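Local atomic coordinates of peroxiredoxin (Akkermansia muciniphila, PDB entry 6KHX), a protein that probably reduces hydrogen peroxide and other peroxides through a reactive cysteine, as a typical 2-Cys peroxiredoxin. Residues 39-44 with 72-77. Sequence-based numbering, arbitrary orientation.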
loop_
_atom_site.group_PDB
_atom_site.type_symbol
_atom_site.label_atom_id
_atom_site.label_comp_id
_atom_site.label_asym_id
_atom_site.label_seq_id
_atom_site.Cartn_x
_atom_site.Cartn_y
_atom_site.Cartn_z
ATOM N N PHE B 39 -35.949 -3.450 -22.705
ATOM C CA PHE B 39 -36.165 -4.665 -21.928
ATOM C C PHE B 39 -35.165 -5.753 -22.312
ATOM O O PHE B 39 -34.875 -5.975 -23.493
ATOM C CB PHE B 39 -37.624 -5.180 -22.049
ATOM C CG PHE B 39 -37.966 -5.791 -23.377
ATOM C CD1 PHE B 39 -38.320 -5.000 -24.455
ATOM C CD2 PHE B 39 -37.972 -7.168 -23.532
ATOM C CE1 PHE B 39 -38.643 -5.570 -25.676
ATOM C CE2 PHE B 39 -38.301 -7.744 -24.749
ATOM C CZ PHE B 39 -38.634 -6.945 -25.822
ATOM N N PHE B 40 -34.640 -6.416 -21.282
ATOM C CA PHE B 40 -33.700 -7.522 -21.387
ATOM C C PHE B 40 -34.421 -8.834 -21.106
ATOM O O PHE B 40 -35.240 -8.911 -20.177
ATOM C CB PHE B 40 -32.552 -7.366 -20.376
ATOM C CG PHE B 40 -31.767 -6.088 -20.516
ATOM C CD1 PHE B 40 -32.257 -4.894 -20.007
ATOM C CD2 PHE B 40 -30.523 -6.086 -21.129
ATOM C CE1 PHE B 40 -31.535 -3.722 -20.127
ATOM C CE2 PHE B 40 -29.791 -4.918 -21.247
ATOM C CZ PHE B 40 -30.295 -3.734 -20.744
ATOM N N TYR B 41 -34.060 -9.864 -21.870
ATOM C CA TYR B 41 -34.483 -11.247 -21.706
ATOM C C TYR B 41 -33.259 -12.147 -21.776
ATOM O O TYR B 41 -32.239 -11.770 -22.363
ATOM C CB TYR B 41 -35.501 -11.655 -22.783
ATOM C CG TYR B 41 -34.964 -11.616 -24.191
ATOM C CD1 TYR B 41 -34.917 -10.423 -24.905
ATOM C CD2 TYR B 41 -34.508 -12.771 -24.813
ATOM C CE1 TYR B 41 -34.429 -10.380 -26.198
ATOM C CE2 TYR B 41 -34.021 -12.743 -26.103
ATOM C CZ TYR B 41 -33.982 -11.547 -26.794
ATOM O OH TYR B 41 -33.490 -11.517 -28.084
ATOM N N PRO B 42 -33.330 -13.368 -21.198
ATOM C CA PRO B 42 -32.115 -14.191 -21.055
ATOM C C PRO B 42 -31.574 -14.854 -22.315
ATOM O O PRO B 42 -30.374 -14.747 -22.585
ATOM C CB PRO B 42 -32.533 -15.253 -20.025
ATOM C CG PRO B 42 -34.017 -15.289 -20.082
ATOM C CD PRO B 42 -34.447 -13.891 -20.390
ATOM N N LYS B 43 -32.409 -15.552 -23.084
ATOM C CA LYS B 43 -31.884 -16.409 -24.142
ATOM C C LYS B 43 -32.811 -16.422 -25.350
ATOM O O LYS B 43 -34.025 -16.594 -25.199
ATOM C CB LYS B 43 -31.713 -17.841 -23.626
ATOM C CG LYS B 43 -30.416 -18.129 -22.900
ATOM C CD LYS B 43 -30.409 -19.562 -22.399
ATOM C CE LYS B 43 -29.385 -19.762 -21.306
ATOM N NZ LYS B 43 -29.513 -21.101 -20.684
ATOM N N ASP B 44 -32.232 -16.266 -26.541
ATOM C CA ASP B 44 -32.952 -16.546 -27.777
ATOM C C ASP B 44 -33.338 -18.021 -27.840
ATOM O O ASP B 44 -32.663 -18.884 -27.275
ATOM C CB ASP B 44 -32.097 -16.192 -29.003
ATOM C CG ASP B 44 -31.991 -14.695 -29.253
ATOM O OD1 ASP B 44 -32.603 -13.905 -28.507
ATOM O OD2 ASP B 44 -31.301 -14.310 -30.219
ATOM N N GLY B 72 -35.514 -4.268 -27.410
ATOM C CA GLY B 72 -35.181 -5.466 -26.671
ATOM C C GLY B 72 -33.690 -5.757 -26.715
ATOM O O GLY B 72 -32.971 -5.296 -27.596
ATOM N N CYS B 73 -33.235 -6.562 -25.760
ATOM C CA CYS B 73 -31.816 -6.858 -25.652
ATOM C C CYS B 73 -31.609 -8.173 -24.916
ATOM O O CYS B 73 -32.243 -8.426 -23.887
ATOM C CB CYS B 73 -31.081 -5.734 -24.916
ATOM S SG CYS B 73 -29.316 -6.027 -24.719
ATOM N N SER B 74 -30.686 -8.983 -25.437
ATOM C CA SER B 74 -30.165 -10.146 -24.735
ATOM C C SER B 74 -28.686 -10.265 -25.061
ATOM O O SER B 74 -28.174 -9.589 -25.960
ATOM C CB SER B 74 -30.899 -11.436 -25.128
ATOM O OG SER B 74 -30.349 -11.990 -26.315
ATOM N N THR B 75 -27.997 -11.155 -24.343
ATOM C CA THR B 75 -26.569 -11.352 -24.555
ATOM C C THR B 75 -26.271 -12.330 -25.684
ATOM O O THR B 75 -25.119 -12.751 -25.828
ATOM C CB THR B 75 -25.873 -11.809 -23.265
ATOM O OG1 THR B 75 -26.445 -13.035 -22.794
ATOM C CG2 THR B 75 -25.993 -10.746 -22.186
ATOM N N ASP B 76 -27.278 -12.715 -26.467
ATOM C CA ASP B 76 -27.059 -13.499 -27.673
ATOM C C ASP B 76 -26.512 -12.619 -28.794
ATOM O O ASP B 76 -26.628 -11.389 -28.773
ATOM C CB ASP B 76 -28.356 -14.162 -28.127
ATOM C CG ASP B 76 -28.942 -15.057 -27.065
ATOM O OD1 ASP B 76 -28.336 -16.111 -26.769
ATOM O OD2 ASP B 76 -29.995 -14.694 -26.507
ATOM N N SER B 77 -25.914 -13.268 -29.788
ATOM C CA SER B 77 -25.352 -12.549 -30.920
ATOM C C SER B 77 -26.453 -11.990 -31.826
ATOM O O SER B 77 -27.618 -12.397 -31.774
ATOM C CB SER B 77 -24.434 -13.461 -31.728
ATOM O OG SER B 77 -25.177 -14.229 -32.661
HETATM O O HOH W 1 -28.867 -12.538 -21.833
HETATM O O HOH W 2 -28.217 -16.032 -23.904
HETATM O O HOH W 3 -30.066 -18.295 -26.589
#
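CG of Tyr-41 is tucked over its own backbone, flanked by N and C (chi1 63°), which lays one ring face over Ser-74. Ser-74 CB sits 3.6 Å from the ring centroid, 17° off the normal. Phe-39 takes a similar first torsion (72°) and covers Gly-72, whose CA lies over the ring face. On the sheet side opposite Phe-39, Cys-73 SG meets the Phe-40 ring obliquely, 3.7 Å from CE2. The backbones pair in parallel. Tyr-41 N donates to Cys-73 O (3.1 Å), and Cys-73 N gives Phe-39 O a weak bond. Strands 35-40 and 68-74 are neighbours in the thioredoxin-like sheet, joined by a beta-alpha-beta crossover through helices 48-58 and 60-65. Past the strand ends, Asp-76 OD2 accepts from Asp-44 N (2.7 Å) and Ser-74 OG (2.7 Å), which approach from opposite faces of the carboxylate plane. Asp-44 OD1, a like charge, is 3.4 Å from Asp-76 OD2. Tyr-41 OH donates to the syn lone pair of Asp-44 OD1, and His-81 ND1 hydrogen-bonds Asp-44 OD2; these bonds may offset any repulsion. Two waters link Asp-76 OD1 to Pro-42 O and Asp-44 O. Tyr-41 and Pro-42 also touch Cys-49, probably the peroxidatic cysteine: Pro-42, Thr-46 and Cys-49 match the peroxiredoxin PxxxTxxC motif.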